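Side-chain contacts in sigma-c capsid protein (Avian reovirus, PDB 2VRS), which forms the trimeric fibre through which the virus attaches to host cells and also induces apoptosis: residues S48-V53 and V58-D63; R86-G91 and S96-M101; T112-S117 and A146-S151; A157-D162 and R184-T189; V163-T166 and T171-Y174. All coordinates share one frame; numbering follows the deposited sequence.

Contact 1: S48-V53 and V58-D63; sequences SPPLSV and VSLDMD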
# COMPACT_ATOMS: atom_id res chain seq x y z
N SER C 48 -14.24 -13.40 7.07
CA SER C 48 -14.45 -13.01 5.68
C SER C 48 -13.14 -12.61 5.01
O SER C 48 -12.26 -12.04 5.66
CB SER C 48 -15.43 -11.84 5.58
OG SER C 48 -14.91 -10.76 6.32
N PRO C 49 -13.00 -12.91 3.72
CA PRO C 49 -11.77 -12.55 2.97
C PRO C 49 -11.54 -11.05 3.11
O PRO C 49 -12.50 -10.28 3.07
CB PRO C 49 -12.10 -12.94 1.53
CG PRO C 49 -13.15 -14.03 1.68
CD PRO C 49 -13.98 -13.62 2.86
N PRO C 50 -10.27 -10.61 3.25
CA PRO C 50 -9.11 -11.49 3.08
C PRO C 50 -8.65 -12.27 4.31
O PRO C 50 -7.53 -12.79 4.30
CB PRO C 50 -7.99 -10.51 2.67
CG PRO C 50 -8.37 -9.24 3.46
CD PRO C 50 -9.88 -9.22 3.54
N LEU C 51 -9.48 -12.35 5.35
CA LEU C 51 -9.16 -13.26 6.47
C LEU C 51 -9.62 -14.68 6.14
O LEU C 51 -10.60 -14.87 5.41
CB LEU C 51 -9.84 -12.79 7.76
CG LEU C 51 -9.62 -11.35 8.23
CD1 LEU C 51 -10.54 -11.03 9.39
CD2 LEU C 51 -8.21 -11.13 8.61
N SER C 52 -8.90 -15.67 6.63
CA SER C 52 -9.31 -17.06 6.35
C SER C 52 -8.83 -17.99 7.44
O SER C 52 -7.88 -17.67 8.15
CB SER C 52 -8.82 -17.53 4.98
OG SER C 52 -7.40 -17.69 4.96
N VAL C 53 -9.50 -19.14 7.58
CA VAL C 53 -9.14 -20.13 8.60
C VAL C 53 -8.86 -21.48 7.94
O VAL C 53 -9.55 -21.89 7.02
CB VAL C 53 -10.27 -20.33 9.64
CG1 VAL C 53 -9.70 -20.94 10.94
CG2 VAL C 53 -10.95 -19.03 9.92
N VAL C 58 -6.11 -18.81 11.95
CA VAL C 58 -6.64 -17.67 11.21
C VAL C 58 -5.44 -16.90 10.64
O VAL C 58 -4.44 -16.64 11.35
CB VAL C 58 -7.52 -16.76 12.07
CG1 VAL C 58 -8.21 -15.66 11.22
CG2 VAL C 58 -8.61 -17.60 12.80
N SER C 59 -5.56 -16.61 9.35
CA SER C 59 -4.51 -15.95 8.57
C SER C 59 -5.06 -14.73 7.85
O SER C 59 -6.27 -14.60 7.64
CB SER C 59 -3.92 -16.93 7.55
OG SER C 59 -3.13 -17.89 8.21
N LEU C 60 -4.16 -13.80 7.51
CA LEU C 60 -4.48 -12.77 6.52
C LEU C 60 -3.85 -13.22 5.20
O LEU C 60 -2.63 -13.39 5.14
CB LEU C 60 -3.90 -11.40 6.95
CG LEU C 60 -4.01 -10.29 5.90
CD1 LEU C 60 -5.52 -9.87 5.74
CD2 LEU C 60 -3.19 -9.11 6.37
N ASP C 61 -4.69 -13.42 4.18
CA ASP C 61 -4.22 -13.78 2.84
C ASP C 61 -3.71 -12.48 2.21
O ASP C 61 -4.45 -11.47 2.20
CB ASP C 61 -5.32 -14.40 2.00
CG ASP C 61 -5.74 -15.77 2.56
OD1 ASP C 61 -4.85 -16.59 2.80
OD2 ASP C 61 -6.95 -15.98 2.72
N MET C 62 -2.46 -12.51 1.74
CA MET C 62 -1.78 -11.31 1.24
C MET C 62 -1.30 -11.52 -0.21
O MET C 62 -0.66 -12.55 -0.54
CB MET C 62 -0.56 -11.01 2.12
CG MET C 62 -0.91 -10.70 3.59
SD MET C 62 0.56 -10.59 4.65
CE MET C 62 0.94 -12.34 4.93
N ASP C 63 -1.61 -10.53 -1.06
CA ASP C 63 -1.09 -10.51 -2.42
C ASP C 63 0.35 -10.06 -2.31
O ASP C 63 0.56 -8.93 -1.89
CB ASP C 63 -1.89 -9.48 -3.21
CG ASP C 63 -1.21 -9.06 -4.53
OD1 ASP C 63 -0.31 -9.77 -4.99
OD2 ASP C 63 -1.63 -8.02 -5.07
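Ser52 and Asp61 meet through their side chains: Ser52 OG donates to Asp61 OD2 at 2.9 Å, reaching the carboxylate oxygen on its syn side but 31° out of its plane. The Ser52 hydroxyl lies between its own backbone N and carbonyl carbon (chi1 69°), which turns it along the hairpin toward the aspartate. The backbone of the same serine is fully used. Ser52 N donates to Ser59 O at 3.0 Å, and Ser52 O receives Ser59 N at 2.8 Å, making these two residues an antiparallel hydrogen-bonded pair. Two residues before Ser52, Pro50 O takes Asp61 N at 2.9 Å, so the aspartate is gripped by main chain and side chain at once. Pro50, which follows a cis peptide bond, cannot donate an N-H itself; Leu51 N bonds back to Ser48 O.

The face bearing Leu51, Val53, Val58 and Leu60 is apolar. Pro50, just before the strand, lies alongside Leu60, with Pro50 CG 3.7 Å from Leu60 CD1, and the same methyl meets Leu51 CD2. Val58 CG2 is 4.0 Å from Val53 CG2. Ser48 OG bonds to Ser59 OG and Val58 O of the second subunit, while Leu60 packs on Pro50 of the third. A short hairpin whose apolar face is shared among three chains is characteristic of the triple beta-spiral, the repeating shaft fold of trimeric viral fibres.

Contact 2: R86-G91 and S96-M101; sequences RWMARG and SDTIDM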
# COMPACT_ATOMS: atom_id res chain seq x y z
N ARG C 86 9.57 -5.09 -27.62
CA ARG C 86 9.23 -4.15 -28.68
C ARG C 86 7.71 -4.02 -28.83
O ARG C 86 6.97 -5.01 -28.72
CB ARG C 86 9.90 -4.60 -29.99
CG ARG C 86 11.44 -4.64 -29.87
CD ARG C 86 12.02 -3.24 -30.01
NE ARG C 86 12.47 -2.95 -31.37
CZ ARG C 86 11.69 -2.51 -32.36
NH1 ARG C 86 10.38 -2.31 -32.18
NH2 ARG C 86 12.22 -2.27 -33.56
N TRP C 87 7.26 -2.81 -29.09
CA TRP C 87 5.80 -2.57 -29.16
C TRP C 87 5.51 -1.73 -30.38
O TRP C 87 6.08 -0.63 -30.53
CB TRP C 87 5.35 -1.79 -27.91
CG TRP C 87 3.94 -1.97 -27.53
CD1 TRP C 87 2.90 -2.32 -28.35
CD2 TRP C 87 3.38 -1.79 -26.22
NE1 TRP C 87 1.71 -2.37 -27.62
CE2 TRP C 87 1.99 -2.08 -26.31
CE3 TRP C 87 3.93 -1.45 -24.95
CZ2 TRP C 87 1.14 -2.02 -25.19
CZ3 TRP C 87 3.07 -1.39 -23.83
CH2 TRP C 87 1.70 -1.69 -23.95
N MET C 88 4.66 -2.23 -31.27
CA MET C 88 4.29 -1.41 -32.43
C MET C 88 3.11 -0.56 -32.00
O MET C 88 2.03 -1.08 -31.69
CB MET C 88 3.95 -2.27 -33.66
CG MET C 88 3.81 -1.42 -34.93
SD MET C 88 2.89 -2.31 -36.20
CE MET C 88 1.28 -2.59 -35.42
N ALA C 89 3.33 0.74 -31.93
CA ALA C 89 2.26 1.63 -31.56
C ALA C 89 1.55 2.09 -32.83
O ALA C 89 2.18 2.35 -33.86
CB ALA C 89 2.83 2.84 -30.86
N ARG C 90 0.24 2.31 -32.74
CA ARG C 90 -0.53 2.63 -33.93
C ARG C 90 -1.05 4.03 -33.93
O ARG C 90 -1.80 4.41 -33.04
CB ARG C 90 -1.70 1.65 -34.05
CG ARG C 90 -1.22 0.22 -34.28
CD ARG C 90 -2.48 -0.64 -34.26
NE ARG C 90 -2.18 -2.03 -34.45
CZ ARG C 90 -2.13 -2.62 -35.64
NH1 ARG C 90 -2.36 -1.92 -36.75
NH2 ARG C 90 -1.85 -3.91 -35.69
N GLY C 91 -0.65 4.80 -34.94
CA GLY C 91 -1.18 6.15 -35.11
C GLY C 91 -2.62 6.08 -35.57
O GLY C 91 -2.96 5.26 -36.43
N SER C 96 -1.82 7.88 -39.81
CA SER C 96 -2.20 6.52 -40.18
C SER C 96 -1.03 5.57 -40.06
O SER C 96 -1.12 4.42 -40.46
CB SER C 96 -2.73 6.49 -41.62
OG SER C 96 -3.88 7.30 -41.74
N ASP C 97 0.06 6.08 -39.52
CA ASP C 97 1.34 5.39 -39.53
C ASP C 97 1.50 4.56 -38.24
O ASP C 97 0.73 4.69 -37.29
CB ASP C 97 2.41 6.47 -39.67
CG ASP C 97 3.70 5.96 -40.22
OD1 ASP C 97 3.84 4.74 -40.51
OD2 ASP C 97 4.60 6.82 -40.37
N THR C 98 2.49 3.67 -38.24
CA THR C 98 2.85 2.92 -37.03
C THR C 98 4.32 3.23 -36.69
O THR C 98 5.08 3.73 -37.53
CB THR C 98 2.69 1.41 -37.22
OG1 THR C 98 3.51 0.98 -38.31
CG2 THR C 98 1.24 1.01 -37.54
N ILE C 99 4.72 2.96 -35.44
CA ILE C 99 6.09 3.22 -35.04
C ILE C 99 6.47 2.18 -34.04
O ILE C 99 5.70 1.85 -33.14
CB ILE C 99 6.30 4.68 -34.51
CG1 ILE C 99 7.82 4.98 -34.29
CG2 ILE C 99 5.47 4.93 -33.25
CD1 ILE C 99 8.13 6.46 -34.18
N ASP C 100 7.66 1.62 -34.26
CA ASP C 100 8.20 0.58 -33.41
C ASP C 100 8.90 1.17 -32.21
O ASP C 100 9.91 1.89 -32.33
CB ASP C 100 9.20 -0.26 -34.22
CG ASP C 100 8.50 -1.27 -35.13
OD1 ASP C 100 7.29 -1.58 -34.94
OD2 ASP C 100 9.18 -1.77 -36.05
N MET C 101 8.36 0.86 -31.04
CA MET C 101 8.92 1.34 -29.78
C MET C 101 9.72 0.27 -29.07
O MET C 101 9.28 -0.87 -28.89
CB MET C 101 7.79 1.78 -28.81
CG MET C 101 6.84 2.83 -29.39
SD MET C 101 7.63 4.36 -30.00
CE MET C 101 8.11 5.08 -28.40
O HOH W 1 -1.86 3.12 -37.40
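Trp87 and Met101 form the first of two antiparallel hydrogen-bonded pairs: Trp87 N donates to Met101 O and Met101 N returns a bond to Trp87 O, both at 2.8 Å. Ala89 and Ile99 repeat the pattern. Nearer the turn, Gly91 N donates to Asp97 O at 2.7 Å, and a water lies close to both Gly91 O and Asp97 O at the same end.

Charged groups meet on the face carrying Met88, Arg90, Thr98 and Asp100. The Arg86 chain, bent at chi2 and chi3, folds over to Asp100 and crosses it at about a right angle. Its guanidinium presents an edge to the Asp100 CB and CG, its plane 61° from that of the carboxylate. The resulting salt bridge is long, Arg86 NH2 lying 4.0 Å from Asp100 OD2. Arg90 instead pairs through NE with Asp137.

Van der Waals contacts occur on both faces. Met88 has CG anti to its backbone N (chi1 -170°), which carries it between Asp100 and Thr98; Met88 CG is 3.8 Å from Thr98 CB, and SD passes beside the threonine methyl. Beyond it, Met88 CE lies over the centre of one face of the Arg90 guanidinium, 3.3 Å above its plane. On the other, apolar face Ala89 CB touches Ile99 CG2 at 4.1 Å and lies near Met101 CG, all turned to the interior, where Ala89 and Met101 rest on Phe133. The arrangement is an antiparallel beta hairpin of strands 81-92 and 98-108, part of the curled sheet of the C-terminal beta-barrel domain.

Contact 3: T112-S117 and A146-S151; sequences TDYMMS and ARLVPS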
# COMPACT_ATOMS: atom_id res chain seq x y z
N THR C 112 3.82 -0.34 -12.51
CA THR C 112 4.60 -0.62 -13.72
C THR C 112 4.89 0.65 -14.44
O THR C 112 3.96 1.37 -14.83
CB THR C 112 3.87 -1.63 -14.65
OG1 THR C 112 3.82 -2.87 -13.96
CG2 THR C 112 4.59 -1.76 -15.96
N ASP C 113 6.18 0.95 -14.55
CA ASP C 113 6.61 2.22 -15.18
C ASP C 113 7.19 1.94 -16.52
O ASP C 113 8.08 1.10 -16.63
CB ASP C 113 7.59 2.98 -14.27
CG ASP C 113 6.91 3.43 -12.96
OD1 ASP C 113 5.82 4.04 -13.08
OD2 ASP C 113 7.44 3.18 -11.86
N TYR C 114 6.64 2.60 -17.55
CA TYR C 114 7.10 2.41 -18.93
C TYR C 114 8.09 3.48 -19.34
O TYR C 114 7.87 4.68 -19.17
CB TYR C 114 5.91 2.53 -19.88
CG TYR C 114 4.96 1.37 -19.89
CD1 TYR C 114 5.40 0.06 -20.03
CD2 TYR C 114 3.58 1.61 -19.86
CE1 TYR C 114 4.48 -1.03 -20.10
CE2 TYR C 114 2.68 0.57 -19.95
CZ TYR C 114 3.11 -0.75 -20.05
OH TYR C 114 2.17 -1.75 -20.14
N MET C 115 9.20 3.04 -19.94
CA MET C 115 10.12 3.96 -20.58
C MET C 115 10.26 3.47 -22.02
O MET C 115 10.73 2.36 -22.22
CB MET C 115 11.48 3.89 -19.84
CG MET C 115 11.52 4.65 -18.54
SD MET C 115 10.73 3.87 -17.07
CE MET C 115 11.35 2.18 -17.07
N MET C 116 9.87 4.28 -23.00
CA MET C 116 9.88 3.84 -24.42
C MET C 116 10.64 4.81 -25.30
O MET C 116 10.58 6.04 -25.11
CB MET C 116 8.47 3.83 -24.96
CG MET C 116 7.47 3.06 -24.07
SD MET C 116 5.87 3.01 -24.93
CE MET C 116 4.78 2.43 -23.66
N SER C 117 11.34 4.25 -26.29
CA SER C 117 12.00 5.10 -27.26
C SER C 117 11.85 4.48 -28.64
O SER C 117 11.66 3.27 -28.79
CB SER C 117 13.48 5.29 -26.90
OG SER C 117 14.16 4.07 -26.92
N ALA C 146 0.34 -10.02 -16.61
CA ALA C 146 -0.47 -9.37 -15.60
C ALA C 146 0.13 -8.03 -15.21
O ALA C 146 -0.59 -7.13 -14.82
CB ALA C 146 -0.60 -10.25 -14.39
N ARG C 147 1.45 -7.90 -15.37
CA ARG C 147 2.13 -6.62 -14.96
C ARG C 147 1.92 -5.49 -15.95
O ARG C 147 2.40 -4.37 -15.71
CB ARG C 147 3.63 -6.82 -14.78
CG ARG C 147 4.01 -7.95 -13.78
CD ARG C 147 4.04 -7.51 -12.33
NE ARG C 147 2.77 -6.96 -11.83
CZ ARG C 147 1.73 -7.68 -11.41
NH1 ARG C 147 1.76 -9.01 -11.43
NH2 ARG C 147 0.64 -7.05 -10.98
N LEU C 148 1.24 -5.77 -17.08
CA LEU C 148 1.07 -4.78 -18.14
C LEU C 148 -0.40 -4.41 -18.28
O LEU C 148 -0.81 -3.73 -19.23
CB LEU C 148 1.59 -5.32 -19.49
CG LEU C 148 3.04 -5.82 -19.50
CD1 LEU C 148 3.44 -6.27 -20.90
CD2 LEU C 148 3.98 -4.75 -18.95
N VAL C 149 -1.20 -4.92 -17.36
CA VAL C 149 -2.65 -4.66 -17.32
C VAL C 149 -3.00 -3.80 -16.10
O VAL C 149 -2.71 -4.17 -14.95
CB VAL C 149 -3.48 -6.00 -17.24
CG1 VAL C 149 -4.97 -5.67 -17.21
CG2 VAL C 149 -3.19 -6.88 -18.48
N PRO C 150 -3.61 -2.63 -16.34
CA PRO C 150 -3.97 -1.72 -15.24
C PRO C 150 -5.12 -2.28 -14.39
O PRO C 150 -5.95 -3.05 -14.91
CB PRO C 150 -4.45 -0.47 -15.97
CG PRO C 150 -5.02 -1.04 -17.31
CD PRO C 150 -4.02 -2.10 -17.66
N SER C 151 -5.17 -1.86 -13.13
CA SER C 151 -6.26 -2.28 -12.25
C SER C 151 -7.58 -1.68 -12.74
O SER C 151 -7.60 -0.72 -13.48
CB SER C 151 -6.01 -1.84 -10.80
OG SER C 151 -6.08 -0.43 -10.70
O HOH W 2 3.27 -4.02 -11.51
O HOH W 3 -0.49 -1.35 -20.61
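Thr112 points its side chain at the carbonyl of Arg147, and Thr112 OG1 donates to Arg147 O at 2.7 Å. The hydroxyl approaches in the carbonyl plane, at a C=O...donor angle of 146°. Its placement follows from chi1 of -66°, which sets OG1 anti to the carbonyl carbon of the threonine and brings CG2 close to the same acceptor, Thr112 CG2 lying 3.4 Å from Arg147 O. The hydroxyl also accepts a bond from a water whose oxygen in turn receives Arg147 NE at 3.0 Å, lying at the edge of the guanidinium and in its plane. Thus OG1 holds both the backbone and, through water, the side chain of Arg147, whose NH2 continues to Thr211.

The partners belong to the C-terminal beta-barrel domain: 112-117 belongs to strand 111-119 in the barrel wall, while 146-151 is the 3-10 turn and loop leading to helix 152-155, packed against strands 111-119 and 81-92. There Tyr114 and Leu148 cross at about a right angle. The tyrosine hydroxyl meets the leucine's base, Tyr114 OH being 3.7 Å from Leu148 CB, while Leu148 CD2 comes to 3.9 Å from Tyr114 CE1. One face of the ring has Thr112 CG2 above it, offset toward the rim. A second water, at the ring's edge and in its plane, joins Tyr114 OH at 2.7 Å to Leu148 O, to which it donates. Leu148 also rests on Met83 and Phe85.

Contact 4: A157-D162 and R184-T189; sequences ASFPVD and RVFTIT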
# COMPACT_ATOMS: atom_id res chain seq x y z
N ALA C 157 -9.80 6.47 -15.19
CA ALA C 157 -9.42 7.85 -15.46
C ALA C 157 -8.31 7.91 -16.51
O ALA C 157 -7.46 7.03 -16.59
CB ALA C 157 -8.91 8.52 -14.17
N SER C 158 -8.27 9.02 -17.24
CA SER C 158 -7.07 9.43 -17.98
C SER C 158 -5.86 9.57 -17.03
O SER C 158 -6.02 9.81 -15.81
CB SER C 158 -7.35 10.74 -18.72
OG SER C 158 -8.40 10.50 -19.67
N PHE C 159 -4.68 9.38 -17.59
CA PHE C 159 -3.46 9.41 -16.75
C PHE C 159 -2.32 10.12 -17.51
O PHE C 159 -2.35 10.18 -18.74
CB PHE C 159 -3.05 7.96 -16.37
CG PHE C 159 -2.87 7.04 -17.58
CD1 PHE C 159 -3.97 6.34 -18.12
CD2 PHE C 159 -1.60 6.90 -18.19
CE1 PHE C 159 -3.81 5.51 -19.23
CE2 PHE C 159 -1.41 6.03 -19.30
CZ PHE C 159 -2.52 5.31 -19.82
N PRO C 160 -1.40 10.77 -16.77
CA PRO C 160 -0.40 11.63 -17.42
C PRO C 160 0.65 10.77 -18.14
O PRO C 160 1.00 9.69 -17.68
CB PRO C 160 0.21 12.44 -16.26
CG PRO C 160 -0.27 11.73 -14.99
CD PRO C 160 -1.37 10.82 -15.29
N VAL C 161 1.12 11.30 -19.25
CA VAL C 161 2.10 10.64 -20.08
C VAL C 161 3.03 11.77 -20.55
O VAL C 161 2.57 12.80 -21.04
CB VAL C 161 1.46 9.93 -21.32
CG1 VAL C 161 2.54 9.41 -22.27
CG2 VAL C 161 0.48 8.79 -20.94
N ASP C 162 4.35 11.58 -20.45
CA ASP C 162 5.31 12.55 -21.00
C ASP C 162 5.77 12.09 -22.38
O ASP C 162 6.14 10.94 -22.55
CB ASP C 162 6.54 12.63 -20.10
CG ASP C 162 6.26 13.30 -18.77
OD1 ASP C 162 5.27 14.04 -18.65
OD2 ASP C 162 7.05 13.09 -17.87
N ARG C 184 -6.66 -4.15 -22.18
CA ARG C 184 -5.47 -4.45 -22.98
C ARG C 184 -4.96 -3.29 -23.83
O ARG C 184 -3.93 -3.42 -24.48
CB ARG C 184 -5.71 -5.65 -23.92
CG ARG C 184 -5.95 -6.96 -23.18
CD ARG C 184 -6.28 -8.09 -24.18
NE ARG C 184 -5.22 -8.37 -25.15
CZ ARG C 184 -4.22 -9.23 -24.96
NH1 ARG C 184 -4.11 -9.88 -23.82
NH2 ARG C 184 -3.31 -9.43 -25.91
N VAL C 185 -5.67 -2.16 -23.84
CA VAL C 185 -5.38 -1.13 -24.85
C VAL C 185 -5.47 0.25 -24.25
O VAL C 185 -6.51 0.62 -23.70
CB VAL C 185 -6.39 -1.18 -26.06
CG1 VAL C 185 -6.05 -0.11 -27.11
CG2 VAL C 185 -6.44 -2.55 -26.68
N PHE C 186 -4.41 1.05 -24.38
CA PHE C 186 -4.50 2.46 -24.09
C PHE C 186 -4.07 3.28 -25.28
O PHE C 186 -3.34 2.80 -26.16
CB PHE C 186 -3.74 2.90 -22.81
CG PHE C 186 -2.23 2.84 -22.92
CD1 PHE C 186 -1.56 1.65 -22.63
CD2 PHE C 186 -1.48 4.02 -23.22
CE1 PHE C 186 -0.18 1.60 -22.68
CE2 PHE C 186 -0.08 3.99 -23.26
CZ PHE C 186 0.58 2.76 -23.01
N THR C 187 -4.57 4.50 -25.32
CA THR C 187 -4.24 5.46 -26.37
C THR C 187 -3.78 6.77 -25.72
O THR C 187 -4.38 7.26 -24.77
CB THR C 187 -5.46 5.69 -27.28
OG1 THR C 187 -5.81 4.44 -27.89
CG2 THR C 187 -5.16 6.73 -28.37
N ILE C 188 -2.67 7.30 -26.22
CA ILE C 188 -2.20 8.61 -25.79
C ILE C 188 -2.50 9.67 -26.86
O ILE C 188 -2.48 9.37 -28.06
CB ILE C 188 -0.71 8.58 -25.43
CG1 ILE C 188 0.16 8.34 -26.66
CG2 ILE C 188 -0.49 7.51 -24.33
CD1 ILE C 188 1.67 8.45 -26.38
N THR C 189 -2.75 10.89 -26.41
CA THR C 189 -3.04 12.03 -27.29
C THR C 189 -2.00 13.12 -27.00
O THR C 189 -1.78 13.49 -25.83
CB THR C 189 -4.44 12.57 -26.95
OG1 THR C 189 -5.42 11.55 -27.23
CG2 THR C 189 -4.71 13.84 -27.77
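Phe186 receives the tip of Phe159 in an offset edge-to-face pair: the edge of Phe159 turns toward the face of Phe186, with ring centroids 5.7 Å apart and planes at 65°. The touching atom is Phe159 CZ, which lies 3.8 Å from Phe186 CD2 and 4.0 Å from Phe186 CB, so it meets the CB-CG-CD2 end of the side chain and not the ring centre. Both phenylalanines carry CG between the backbone N and the carbonyl carbon (chi1 70° in Phe186, 55° in Phe159), and the two side chains cross at about a right angle. Tyr180 packs against both rings, and Phe133 meets Phe186 with planes nearly parallel, making an aromatic cluster.

Strands 159-167 and 185-191 are not neighbours in the sheet; 170-180 runs between them and pairs with each. Their side chains can nevertheless meet because the sheet curls, bringing them together in the interior of the C-terminal beta-barrel domain. No hydrogen bond joins the two segments, and the contact is wholly apolar.

Thr187 points the other way, its hydroxyl bonded to Thr132 on strand 128-134. At Ile188 the chain faces inward again. The branch methyl does the touching: Ile188 CG2 is 3.8 Å from Val161 CG2 and 4.1 Å from Val161 CG1, so it sits against both methyls of the valine as the side chains cross. The same Ile188 CG2 lies at the edge of the Phe186 ring, in its plane, linking the two apolar meetings. Val205 of strand 198-210 packs on both Val161 and Ile188.

Contact 5: V163-T166 and T171-Y174; sequences VSFT and THAY. With ZN (zinc ion), chain P.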
# COMPACT_ATOMS: atom_id res chain seq x y z
N VAL C 163 5.79 13.00 -23.35
CA VAL C 163 6.21 12.63 -24.69
C VAL C 163 7.27 13.65 -25.12
O VAL C 163 7.19 14.83 -24.74
CB VAL C 163 5.00 12.65 -25.65
CG1 VAL C 163 5.41 12.50 -27.09
CG2 VAL C 163 4.03 11.51 -25.27
N SER C 164 8.24 13.17 -25.89
CA SER C 164 9.19 14.07 -26.56
C SER C 164 9.50 13.51 -27.95
O SER C 164 9.36 12.31 -28.18
CB SER C 164 10.46 14.22 -25.71
OG SER C 164 11.37 13.17 -25.93
N PHE C 165 9.85 14.38 -28.90
CA PHE C 165 10.25 13.88 -30.23
C PHE C 165 10.99 15.00 -30.93
O PHE C 165 10.91 16.18 -30.52
CB PHE C 165 9.01 13.47 -31.03
CG PHE C 165 7.92 14.53 -31.07
CD1 PHE C 165 7.95 15.57 -32.00
CD2 PHE C 165 6.88 14.49 -30.14
CE1 PHE C 165 6.95 16.57 -32.02
CE2 PHE C 165 5.89 15.47 -30.15
CZ PHE C 165 5.91 16.51 -31.09
N THR C 166 11.61 14.63 -32.06
CA THR C 166 12.26 15.60 -32.92
C THR C 166 11.35 15.88 -34.14
O THR C 166 10.81 14.93 -34.75
CB THR C 166 13.61 15.06 -33.38
OG1 THR C 166 14.42 14.83 -32.23
CG2 THR C 166 14.33 16.07 -34.30
N THR C 171 13.89 19.40 -30.82
CA THR C 171 13.21 18.48 -29.87
C THR C 171 12.09 19.20 -29.13
O THR C 171 12.33 20.23 -28.48
CB THR C 171 14.19 17.93 -28.78
OG1 THR C 171 15.21 17.11 -29.38
CG2 THR C 171 13.45 17.10 -27.71
N HIS C 172 10.87 18.64 -29.22
CA HIS C 172 9.67 19.15 -28.59
C HIS C 172 9.33 18.20 -27.44
O HIS C 172 9.67 17.01 -27.50
CB HIS C 172 8.51 19.09 -29.59
CG HIS C 172 8.65 20.01 -30.76
ND1 HIS C 172 7.87 21.14 -30.90
CD2 HIS C 172 9.48 19.99 -31.83
CE1 HIS C 172 8.22 21.77 -32.01
NE2 HIS C 172 9.18 21.09 -32.60
N ALA C 173 8.68 18.69 -26.39
CA ALA C 173 8.32 17.85 -25.24
C ALA C 173 7.00 18.36 -24.65
O ALA C 173 6.79 19.58 -24.52
CB ALA C 173 9.44 17.87 -24.20
N TYR C 174 6.07 17.44 -24.35
CA TYR C 174 4.74 17.84 -23.88
C TYR C 174 4.32 16.92 -22.75
O TYR C 174 4.67 15.75 -22.74
CB TYR C 174 3.69 17.69 -25.01
CG TYR C 174 4.01 18.59 -26.18
CD1 TYR C 174 3.77 19.96 -26.11
CD2 TYR C 174 4.66 18.08 -27.31
CE1 TYR C 174 4.11 20.82 -27.16
CE2 TYR C 174 5.01 18.94 -28.39
CZ TYR C 174 4.74 20.31 -28.29
OH TYR C 174 5.07 21.17 -29.34
ZN ZN P . 6.88 22.02 -29.32
O HOH W 4 14.07 14.30 -29.70
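Val163 with Tyr174 and Phe165 with His172 form hydrogen-bonded pairs between antiparallel strands whose axes lie 4.6 Å apart at closest approach, and Tyr174 N donates to Val163 O at 2.9 Å. This is the beta hairpin of strands 159-167 and 170-180 in the C-terminal beta-barrel domain. Its face bearing Val163, Phe165, His172 and Tyr174 is largely aromatic. Phe165 has CG between its backbone N and carbonyl carbon (chi1 50°), which brings the ring across to both His172 and Tyr174. His172 CB sits over one face in a CH-pi contact, 4.2 Å from the centroid of the Phe165 ring. The imidazole is nearly parallel to that ring, with planes at 11°, but is slid so far that they barely overlap. Tyr174 turns an edge to the phenylalanine, Phe165 CZ lying 3.7 Å from Tyr174 CE2. Phe165 also packs on Ile200 and Phe190.

On the other face Ser164 and Ala173 touch through their CB atoms, and Ser164 OG bonds to Thr204. Thr166 OG1 and Thr171 OG1 lie 3.7 Å apart, joined by a water that bonds to each.

His172 and Tyr174, two residues apart on one strand, project on the same side and together hold a zinc ion. The metal is gripped by a ring nitrogen and a phenol oxygen: zinc lies 2.1 Å from His172 ND1 and 2.0 Å from Tyr174 OH.

Following the chain after the N-terminal coiled-coil helix 3-38, contact 1 closes a tight hairpin in the triple beta-spiral shaft, before and apart from the others. The remaining four lie in the C-terminal domain. Contact 2 closes the hairpin 81-92/98-108. Contact 3 then closes a longer loop, tying strand 111-119 to the turn before helix 152-155. Contact 4 spans 157-162 to 184-189, and the short hairpin of contact 5 lies within that span; no two contacts cross. Contacts 2, 3 and 4 meet inside the barrel, where Trp87 touches Tyr114 and Phe186. Val163 and Ile188 join contact 5 to contact 4, whereas contact 1 touches none of them.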